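Local coordinates for peroxisomal membrane protein PEX15 (Saccharomyces cerevisiae, PDB 5VXV) that anchors the AAA-ATPases PEX1 and PEX6 at the peroxisomal membrane, where their complex extracts the import receptor PEX5, at residues Ala48-Pro53 with Cys101-Gln106; Pro53-Leu58 with Asn68-Asp73; Thr61-Ile66 with Gln106-Asp111. One frame throughout, in Å; residues are numbered along the deposited sequence. Where two conformers were deposited one is given.

Contact 1: residues Ala48-Pro53 with Cys101-Gln106; sequences ACDIMP and CIKVIQ
Lys103 reaches from helix 91-108 into a cluster of main-chain carbonyls on Ala48-Pro53, where helix 39-51 gives way to the loop that follows it. In this almost entirely helical domain of PEX15, predicted to face the cytosol, a lysine on the flank of one helix thus grips the C-terminal carbonyls of another, at the surface of the bundle.

The hydrogen bonds converge on one amino group. Lys103 NZ donates to Met52 O (selenomethionine in the crystal) at 2.7 Å, with a C=O...N angle of 152° and the nitrogen tilted 24° from the carbonyl plane. A second, weak bond runs from Lys103 NZ to Cys49 O at 3.4 Å. Asp50 O also lies 2.6 Å from Lys103 NZ, so three carbonyl oxygens gather round the amino group. The negative end of the helix dipole would probably favour the lysine's positive charge here. Two conformers were modelled for Lys103, and this grip belongs to one of them.

Van der Waals contact with the carbonyls comes from the lysine's methylenes. With CG anti to the carbonyl carbon (chi1 -81°) and the rest extended, they run straight out from the helix. Lys103 CE passes Met52 O at 3.3 Å and comes within 4.0 Å of Pro53 O. The end of the Met52 side chain leads away, and the side chain packs on Ile17 and Leu21 of helix 17-27.

Charge adds a looser link. The Asp50 and Lys103 side chains cross at about a right angle, and the carboxylate has its salt bridge with Arg99, through OD2. The gap between Asp50 OD1 and Lys103 NZ is filled by a water that donates to OD1 at 2.6 Å and accepts from NZ at 2.9 Å.

Contact 2: residues Pro53-Leu58 with Asn68-Asp73; sequences PSFTKL and NIFTLD
Phe55 and Phe70 make this contact between them, each contributing about half of the 61 Å² that the segments bury. Phe55 stands in the loop Pro53-Leu58 and Phe70 at the end of helix 60-70, and both point their side chains at the other segment across a CA-CA separation of 10.6 Å. The nearest atoms are Phe55 CE2 and Phe70 CD2, 4.2 Å apart.

The two rings are nearly parallel, their planes only 10° apart, yet they are slid so far past each other that the centroids lie 6.0 Å apart and there is hardly any overlap. The pair is therefore an apolar touch of ring carbons and probably gains little from stacking. Although the planes are almost parallel, the side chains themselves cross at about a right angle. Both have CG anti to the carbonyl carbon, with chi1 of -57° in Phe55 and -61° in Phe70, which throws each ring into the space between loop and helix. Phe55 was modelled in two conformers; this geometry is that of one.

This is a loop-to-helix contact within the helical bundle: in the connection between helices 39-51 and 60-70, the loop residue Phe55 meets the last residue of helix 60-70, and both pack against helix 91-108. Val104 of that helix touches both rings, Cys100 touches Phe70 and Asn108 touches Phe55. Cys49 of helix 39-51 also touches both rings.

On the Phe70 side, Ile69 CG2 sits over the centre of one ring face, 4.0 Å above the plane. On the loop side, Ser54 OG and Thr56 OG1 share a hydrogen bond of 3.0 Å that ties together the residues on either side of Phe55 in sequence. Thr71, the first residue to leave helical backbone angles after Phe70, turns its OG1 back to Leu67 O.

Contact 3: residues Thr61-Ile66 with Gln106-Asp111; sequences TLQSEI and QFNLTD
Gln63 leaves helix 60-70 with CG swung away from its backbone N (chi1 -160°) and an extended chain beyond, while Asn108 has CG beside the backbone N (chi1 -76°); together these torsions send the two amides to meet between the helices. The side chains slide past each other in opposite directions, and their amide planes are turned 63° apart. The closest approach is Gln63 OE1 to Asn108 ND2, at 3.2 Å. Gln63 CD follows, 3.9 Å from Asn108 ND2.

The contact joins helix 60-70 to the last turn of helix 91-108 at the surface of the helical domain, and its backbones stay well apart, the nearest CA atoms, of Gln63 and Asn108, being 9.5 Å from each other.

The other half of the Gln63 amide has its own partners: NE2 makes weak hydrogen bonds to the carbonyl oxygens of Thr56 and Leu58. Those two acceptors probably settle which way round the amide lies, presenting a carbonyl oxygen, and not a second NH2, to the Asn108 nitrogen.

The three contacts form one continuous patch: the centres of contacts 1 and 2 lie about 6 Å apart, those of contacts 2 and 3 about 4 Å, and those of contacts 1 and 3 about 9 Å. Helix 91-108 serves contacts 1 and 3, helix 60-70 serves contacts 2 and 3, and the loop at 53-58 runs through the middle. Val104 joins contact 1 to contact 2, its CG2 lying 3.7 Å from Phe70 CB and 3.8 Å from Phe55 CD2. Contacts 1 and 3 meet where Pro53 O lies 3.6 Å from Phe107 CE2. A polar surface contact thus flanks the buried aromatic pair at each end.

Contact 1: residues Ala48-Pro53 with Cys101-Gln106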
loop_
_atom_site.group_PDB
_atom_site.type_symbol
_atom_site.label_atom_id
_atom_site.label_comp_id
_atom_site.label_asym_id
_atom_site.label_seq_id
_atom_site.Cartn_x
_atom_site.Cartn_y
_atom_site.Cartn_z
ATOM N N ALA A 48 -5.537 6.833 -8.569
ATOM C CA ALA A 48 -5.950 6.107 -9.764
ATOM C C ALA A 48 -5.297 4.731 -9.818
ATOM O O ALA A 48 -5.962 3.726 -10.098
ATOM C CB ALA A 48 -5.611 6.918 -11.015
ATOM N N CYS A 49 -3.992 4.663 -9.544
ATOM C CA CYS A 49 -3.303 3.377 -9.568
ATOM C C CYS A 49 -3.856 2.423 -8.522
ATOM O O CYS A 49 -3.874 1.206 -8.743
ATOM C CB CYS A 49 -1.804 3.582 -9.359
ATOM S SG CYS A 49 -0.976 4.297 -10.792
ATOM N N ASP A 50 -4.314 2.946 -7.381
ATOM C CA ASP A 50 -4.849 2.074 -6.340
ATOM C C ASP A 50 -6.141 1.398 -6.783
ATOM O O ASP A 50 -6.474 0.319 -6.280
ATOM C CB ASP A 50 -5.080 2.868 -5.053
ATOM C CG ASP A 50 -5.331 1.970 -3.847
ATOM O OD1 ASP A 50 -4.568 1.000 -3.647
ATOM O OD2 ASP A 50 -6.296 2.235 -3.099
ATOM N N ILE A 51 -6.879 2.007 -7.715
ATOM C CA ILE A 51 -8.129 1.416 -8.185
ATOM C C ILE A 51 -7.874 0.350 -9.249
ATOM O O ILE A 51 -8.637 -0.617 -9.350
ATOM C CB ILE A 51 -9.072 2.513 -8.712
ATOM C CG1 ILE A 51 -9.495 3.445 -7.572
ATOM C CG2 ILE A 51 -10.313 1.899 -9.363
ATOM C CD1 ILE A 51 -10.181 4.717 -8.032
HETATM N N MSE A 52 -6.832 0.503 -10.060
HETATM C CA MSE A 52 -6.529 -0.484 -11.098
HETATM C C MSE A 52 -6.344 -1.873 -10.488
HETATM O O MSE A 52 -5.586 -2.019 -9.535
HETATM C CB MSE A 52 -5.261 -0.099 -11.865
HETATM C CG MSE A 52 -5.377 1.154 -12.715
HETATM SE SE MSE A 52 -6.663 1.009 -14.174
HETATM C CE MSE A 52 -6.140 -0.718 -14.915
ATOM N N PRO A 53 -7.026 -2.891 -11.028
ATOM C CA PRO A 53 -6.777 -4.259 -10.534
ATOM C C PRO A 53 -5.319 -4.661 -10.642
ATOM O O PRO A 53 -4.783 -5.317 -9.740
ATOM C CB PRO A 53 -7.672 -5.134 -11.426
ATOM C CG PRO A 53 -8.669 -4.219 -12.019
ATOM C CD PRO A 53 -8.044 -2.862 -12.093
ATOM N N CYS A 101 2.876 -0.786 -4.702
ATOM C CA CYS A 101 4.111 -1.565 -4.758
ATOM C C CYS A 101 3.809 -3.057 -4.763
ATOM O O CYS A 101 4.445 -3.829 -5.490
ATOM C CB CYS A 101 5.012 -1.211 -3.575
ATOM S SG CYS A 101 5.616 0.492 -3.566
ATOM N N ILE A 102 2.834 -3.478 -3.957
ATOM C CA ILE A 102 2.444 -4.883 -3.908
ATOM C C ILE A 102 1.910 -5.335 -5.262
ATOM O O ILE A 102 2.198 -6.445 -5.722
ATOM C CB ILE A 102 1.411 -5.092 -2.785
ATOM C CG1 ILE A 102 2.075 -4.897 -1.419
ATOM C CG2 ILE A 102 0.763 -6.474 -2.875
ATOM C CD1 ILE A 102 1.100 -4.686 -0.282
ATOM N N LYS A 103 1.130 -4.476 -5.920
ATOM C CA LYS A 103 0.549 -4.842 -7.209
ATOM C C LYS A 103 1.624 -5.098 -8.256
ATOM O O LYS A 103 1.448 -5.956 -9.130
ATOM C CB LYS A 103 -0.410 -3.753 -7.682
ATOM C CG LYS A 103 -1.783 -3.848 -7.043
ATOM C CD LYS A 103 -2.677 -2.697 -7.455
ATOM C CE LYS A 103 -4.005 -2.748 -6.720
ATOM N NZ LYS A 103 -4.826 -1.535 -6.977
ATOM N N VAL A 104 2.739 -4.369 -8.188
ATOM C CA VAL A 104 3.845 -4.604 -9.116
ATOM C C VAL A 104 4.449 -5.982 -8.874
ATOM O O VAL A 104 4.635 -6.773 -9.804
ATOM C CB VAL A 104 4.905 -3.493 -8.980
ATOM C CG1 VAL A 104 6.188 -3.864 -9.729
ATOM C CG2 VAL A 104 4.358 -2.171 -9.495
ATOM N N ILE A 105 4.770 -6.284 -7.615
ATOM C CA ILE A 105 5.370 -7.573 -7.288
ATOM C C ILE A 105 4.431 -8.706 -7.673
ATOM O O ILE A 105 4.860 -9.736 -8.205
ATOM C CB ILE A 105 5.726 -7.622 -5.789
ATOM C CG1 ILE A 105 6.764 -6.547 -5.451
ATOM C CG2 ILE A 105 6.250 -9.005 -5.401
ATOM C CD1 ILE A 105 6.967 -6.332 -3.962
ATOM N N GLN A 106 3.135 -8.530 -7.416
ATOM C CA GLN A 106 2.183 -9.625 -7.562
ATOM C C GLN A 106 1.926 -9.965 -9.027
ATOM O O GLN A 106 1.800 -11.144 -9.378
ATOM C CB GLN A 106 0.879 -9.258 -6.855
ATOM C CG GLN A 106 -0.193 -10.329 -6.898
ATOM C CD GLN A 106 -1.433 -9.925 -6.127
ATOM O OE1 GLN A 106 -1.476 -8.857 -5.514
ATOM N NE2 GLN A 106 -2.452 -10.774 -6.154
HETATM O O HOH W 1 -2.853 -0.311 -5.183
#

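Contact 2: residues Pro53-Leu58 with Asn68-Asp73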
loop_
_atom_site.group_PDB
_atom_site.type_symbol
_atom_site.label_atom_id
_atom_site.label_comp_id
_atom_site.label_asym_id
_atom_site.label_seq_id
_atom_site.Cartn_x
_atom_site.Cartn_y
_atom_site.Cartn_z
ATOM N N PRO A 53 -7.026 -2.891 -11.028
ATOM C CA PRO A 53 -6.777 -4.259 -10.534
ATOM C C PRO A 53 -5.319 -4.661 -10.642
ATOM O O PRO A 53 -4.783 -5.317 -9.740
ATOM C CB PRO A 53 -7.672 -5.134 -11.426
ATOM C CG PRO A 53 -8.669 -4.219 -12.019
ATOM C CD PRO A 53 -8.044 -2.862 -12.093
ATOM N N SER A 54 -4.668 -4.282 -11.737
ATOM C CA SER A 54 -3.252 -4.546 -11.949
ATOM C C SER A 54 -2.752 -3.552 -12.988
ATOM O O SER A 54 -3.534 -2.823 -13.602
ATOM C CB SER A 54 -3.007 -5.989 -12.398
ATOM O OG SER A 54 -3.419 -6.181 -13.738
ATOM N N PHE A 55 -1.436 -3.546 -13.196
ATOM C CA PHE A 55 -0.803 -2.641 -14.149
ATOM C C PHE A 55 -0.445 -3.322 -15.464
ATOM O O PHE A 55 0.212 -2.708 -16.311
ATOM C CB PHE A 55 0.456 -2.031 -13.535
ATOM C CG PHE A 55 0.214 -1.297 -12.249
ATOM C CD1 PHE A 55 -0.890 -0.474 -12.099
ATOM C CD2 PHE A 55 1.089 -1.435 -11.187
ATOM C CE1 PHE A 55 -1.112 0.202 -10.916
ATOM C CE2 PHE A 55 0.874 -0.764 -10.000
ATOM C CZ PHE A 55 -0.229 0.056 -9.863
ATOM N N THR A 56 -0.906 -4.549 -15.676
ATOM C CA THR A 56 -0.431 -5.382 -16.772
ATOM C C THR A 56 -1.206 -5.215 -18.073
ATOM O O THR A 56 -0.686 -5.586 -19.130
ATOM C CB THR A 56 -0.470 -6.859 -16.363
ATOM O OG1 THR A 56 -1.819 -7.242 -16.071
ATOM C CG2 THR A 56 0.401 -7.092 -15.138
ATOM N N LYS A 57 -2.422 -4.675 -18.032
ATOM C CA LYS A 57 -3.240 -4.543 -19.232
ATOM C C LYS A 57 -3.101 -3.182 -19.902
ATOM O O LYS A 57 -3.812 -2.910 -20.874
ATOM C CB LYS A 57 -4.713 -4.796 -18.893
ATOM N N LEU A 58 -2.203 -2.332 -19.418
ATOM C CA LEU A 58 -2.066 -0.976 -19.920
ATOM C C LEU A 58 -1.056 -0.921 -21.064
ATOM O O LEU A 58 -0.295 -1.859 -21.305
ATOM C CB LEU A 58 -1.641 -0.044 -18.786
ATOM C CG LEU A 58 -2.527 -0.089 -17.538
ATOM C CD1 LEU A 58 -1.859 0.628 -16.375
ATOM C CD2 LEU A 58 -3.894 0.515 -17.824
ATOM N N ASN A 68 8.171 2.578 -12.898
ATOM C CA ASN A 68 9.272 3.378 -12.376
ATOM C C ASN A 68 8.929 3.973 -11.016
ATOM O O ASN A 68 9.821 4.167 -10.182
ATOM C CB ASN A 68 9.630 4.485 -13.365
ATOM C CG ASN A 68 11.085 4.894 -13.279
ATOM N N ILE A 69 7.650 4.258 -10.768
ATOM C CA ILE A 69 7.264 4.883 -9.506
ATOM C C ILE A 69 7.122 3.856 -8.386
ATOM O O ILE A 69 7.317 4.195 -7.212
ATOM C CB ILE A 69 5.958 5.680 -9.681
ATOM C CG1 ILE A 69 6.095 6.721 -10.800
ATOM C CG2 ILE A 69 5.557 6.357 -8.374
ATOM C CD1 ILE A 69 7.229 7.718 -10.609
ATOM N N PHE A 70 6.776 2.605 -8.704
ATOM C CA PHE A 70 6.435 1.623 -7.678
ATOM C C PHE A 70 7.373 0.421 -7.643
ATOM O O PHE A 70 7.104 -0.534 -6.904
ATOM C CB PHE A 70 4.991 1.143 -7.864
ATOM C CG PHE A 70 3.971 2.240 -7.745
ATOM C CD1 PHE A 70 3.869 2.988 -6.581
ATOM C CD2 PHE A 70 3.110 2.518 -8.788
ATOM C CE1 PHE A 70 2.934 3.993 -6.466
ATOM C CE2 PHE A 70 2.173 3.526 -8.681
ATOM C CZ PHE A 70 2.084 4.264 -7.515
ATOM N N THR A 71 8.458 0.435 -8.414
ATOM C CA THR A 71 9.498 -0.583 -8.312
ATOM C C THR A 71 10.516 -0.107 -7.281
ATOM O O THR A 71 11.106 0.968 -7.435
ATOM C CB THR A 71 10.154 -0.837 -9.669
ATOM O OG1 THR A 71 9.170 -1.324 -10.590
ATOM C CG2 THR A 71 11.271 -1.870 -9.556
ATOM N N LEU A 72 10.727 -0.920 -6.242
ATOM C CA LEU A 72 11.263 -0.409 -4.982
ATOM C C LEU A 72 12.652 0.200 -5.127
ATOM O O LEU A 72 12.981 1.149 -4.404
ATOM C CB LEU A 72 11.285 -1.527 -3.938
ATOM C CG LEU A 72 9.921 -2.092 -3.539
ATOM C CD1 LEU A 72 10.085 -3.231 -2.545
ATOM C CD2 LEU A 72 9.026 -1.000 -2.959
ATOM N N ASP A 73 13.481 -0.313 -6.032
ATOM C CA ASP A 73 14.877 0.099 -6.091
ATOM C C ASP A 73 15.173 1.105 -7.199
ATOM O O ASP A 73 16.346 1.396 -7.448
ATOM C CB ASP A 73 15.782 -1.125 -6.248
ATOM C CG ASP A 73 15.394 -1.994 -7.427
ATOM O OD1 ASP A 73 14.549 -1.563 -8.238
ATOM O OD2 ASP A 73 15.945 -3.110 -7.545
#

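Contact 3: residues Thr61-Ile66 with Gln106-Asp111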
loop_
_atom_site.group_PDB
_atom_site.type_symbol
_atom_site.label_atom_id
_atom_site.label_comp_id
_atom_site.label_asym_id
_atom_site.label_seq_id
_atom_site.Cartn_x
_atom_site.Cartn_y
_atom_site.Cartn_z
ATOM N N THR A 61 4.091 2.219 -22.770
ATOM C CA THR A 61 4.675 3.441 -22.223
ATOM C C THR A 61 4.102 3.746 -20.843
ATOM O O THR A 61 4.847 4.011 -19.892
ATOM C CB THR A 61 4.440 4.613 -23.177
ATOM O OG1 THR A 61 5.060 4.338 -24.440
ATOM C CG2 THR A 61 5.026 5.905 -22.607
ATOM N N LEU A 62 2.774 3.718 -20.716
ATOM C CA LEU A 62 2.154 3.946 -19.414
ATOM C C LEU A 62 2.645 2.934 -18.389
ATOM O O LEU A 62 2.948 3.292 -17.245
ATOM C CB LEU A 62 0.631 3.885 -19.540
ATOM C CG LEU A 62 -0.161 3.870 -18.229
ATOM C CD1 LEU A 62 0.188 5.076 -17.366
ATOM C CD2 LEU A 62 -1.655 3.836 -18.506
ATOM N N GLN A 63 2.732 1.664 -18.782
ATOM C CA GLN A 63 3.169 0.631 -17.851
ATOM C C GLN A 63 4.586 0.897 -17.359
ATOM O O GLN A 63 4.872 0.760 -16.165
ATOM C CB GLN A 63 3.074 -0.741 -18.517
ATOM C CG GLN A 63 3.038 -1.898 -17.533
ATOM C CD GLN A 63 2.607 -3.207 -18.168
ATOM O OE1 GLN A 63 3.229 -4.246 -17.949
ATOM N NE2 GLN A 63 1.528 -3.168 -18.945
ATOM N N SER A 64 5.486 1.289 -18.264
ATOM C CA SER A 64 6.863 1.554 -17.860
ATOM C C SER A 64 6.933 2.733 -16.897
ATOM O O SER A 64 7.752 2.739 -15.970
ATOM C CB SER A 64 7.733 1.816 -19.089
ATOM O OG SER A 64 7.464 3.092 -19.646
ATOM N N GLU A 65 6.078 3.738 -17.095
ATOM C CA GLU A 65 6.106 4.915 -16.232
ATOM C C GLU A 65 5.537 4.603 -14.853
ATOM O O GLU A 65 6.056 5.084 -13.839
ATOM C CB GLU A 65 5.349 6.062 -16.898
ATOM C CG GLU A 65 6.079 6.612 -18.118
ATOM C CD GLU A 65 5.258 7.599 -18.927
ATOM O OE1 GLU A 65 5.811 8.164 -19.895
ATOM O OE2 GLU A 65 4.069 7.813 -18.607
ATOM N N ILE A 66 4.484 3.786 -14.790
ATOM C CA ILE A 66 3.973 3.331 -13.499
ATOM C C ILE A 66 5.033 2.512 -12.774
ATOM O O ILE A 66 5.309 2.730 -11.587
ATOM C CB ILE A 66 2.673 2.527 -13.686
ATOM C CG1 ILE A 66 1.562 3.434 -14.220
ATOM C CG2 ILE A 66 2.242 1.875 -12.368
ATOM C CD1 ILE A 66 0.286 2.702 -14.587
ATOM N N GLN A 106 3.135 -8.530 -7.416
ATOM C CA GLN A 106 2.183 -9.625 -7.562
ATOM C C GLN A 106 1.926 -9.965 -9.027
ATOM O O GLN A 106 1.800 -11.144 -9.378
ATOM C CB GLN A 106 0.879 -9.258 -6.855
ATOM C CG GLN A 106 -0.193 -10.329 -6.898
ATOM C CD GLN A 106 -1.433 -9.925 -6.127
ATOM O OE1 GLN A 106 -1.476 -8.857 -5.514
ATOM N NE2 GLN A 106 -2.452 -10.774 -6.154
ATOM N N PHE A 107 1.839 -8.957 -9.897
ATOM C CA PHE A 107 1.383 -9.170 -11.265
ATOM C C PHE A 107 2.418 -8.863 -12.338
ATOM O O PHE A 107 2.381 -9.493 -13.398
ATOM C CB PHE A 107 0.128 -8.325 -11.545
ATOM C CG PHE A 107 -1.036 -8.656 -10.654
ATOM C CD1 PHE A 107 -1.684 -9.876 -10.763
ATOM C CD2 PHE A 107 -1.485 -7.746 -9.713
ATOM C CE1 PHE A 107 -2.756 -10.184 -9.945
ATOM C CE2 PHE A 107 -2.557 -8.047 -8.893
ATOM C CZ PHE A 107 -3.193 -9.268 -9.009
ATOM N N ASN A 108 3.327 -7.915 -12.113
ATOM C CA ASN A 108 4.303 -7.566 -13.138
ATOM C C ASN A 108 5.544 -8.446 -13.104
ATOM O O ASN A 108 6.226 -8.566 -14.128
ATOM C CB ASN A 108 4.716 -6.098 -13.002
ATOM C CG ASN A 108 3.652 -5.146 -13.512
ATOM O OD1 ASN A 108 2.889 -4.576 -12.735
ATOM N ND2 ASN A 108 3.597 -4.972 -14.830
ATOM N N LEU A 109 5.850 -9.064 -11.968
ATOM C CA LEU A 109 6.976 -9.979 -11.869
ATOM C C LEU A 109 6.517 -11.406 -12.133
ATOM O O LEU A 109 5.481 -11.844 -11.626
ATOM C CB LEU A 109 7.625 -9.888 -10.487
ATOM C CG LEU A 109 8.207 -8.528 -10.096
ATOM C CD1 LEU A 109 8.848 -8.602 -8.717
ATOM C CD2 LEU A 109 9.219 -8.041 -11.126
ATOM N N THR A 110 7.299 -12.128 -12.936
ATOM C CA THR A 110 6.992 -13.509 -13.287
ATOM C C THR A 110 7.832 -14.521 -12.523
ATOM O O THR A 110 7.341 -15.612 -12.218
ATOM C CB THR A 110 7.201 -13.736 -14.789
ATOM O OG1 THR A 110 8.597 -13.651 -15.099
ATOM C CG2 THR A 110 6.442 -12.696 -15.604
ATOM N N ASP A 111 9.081 -14.186 -12.203
ATOM C CA ASP A 111 9.982 -15.120 -11.540
ATOM C C ASP A 111 9.713 -15.116 -10.039
ATOM O O ASP A 111 9.864 -14.083 -9.379
ATOM C CB ASP A 111 11.433 -14.749 -11.835
ATOM C CG ASP A 111 12.422 -15.699 -11.189
ATOM O OD1 ASP A 111 11.999 -16.780 -10.729
ATOM O OD2 ASP A 111 13.625 -15.366 -11.149
#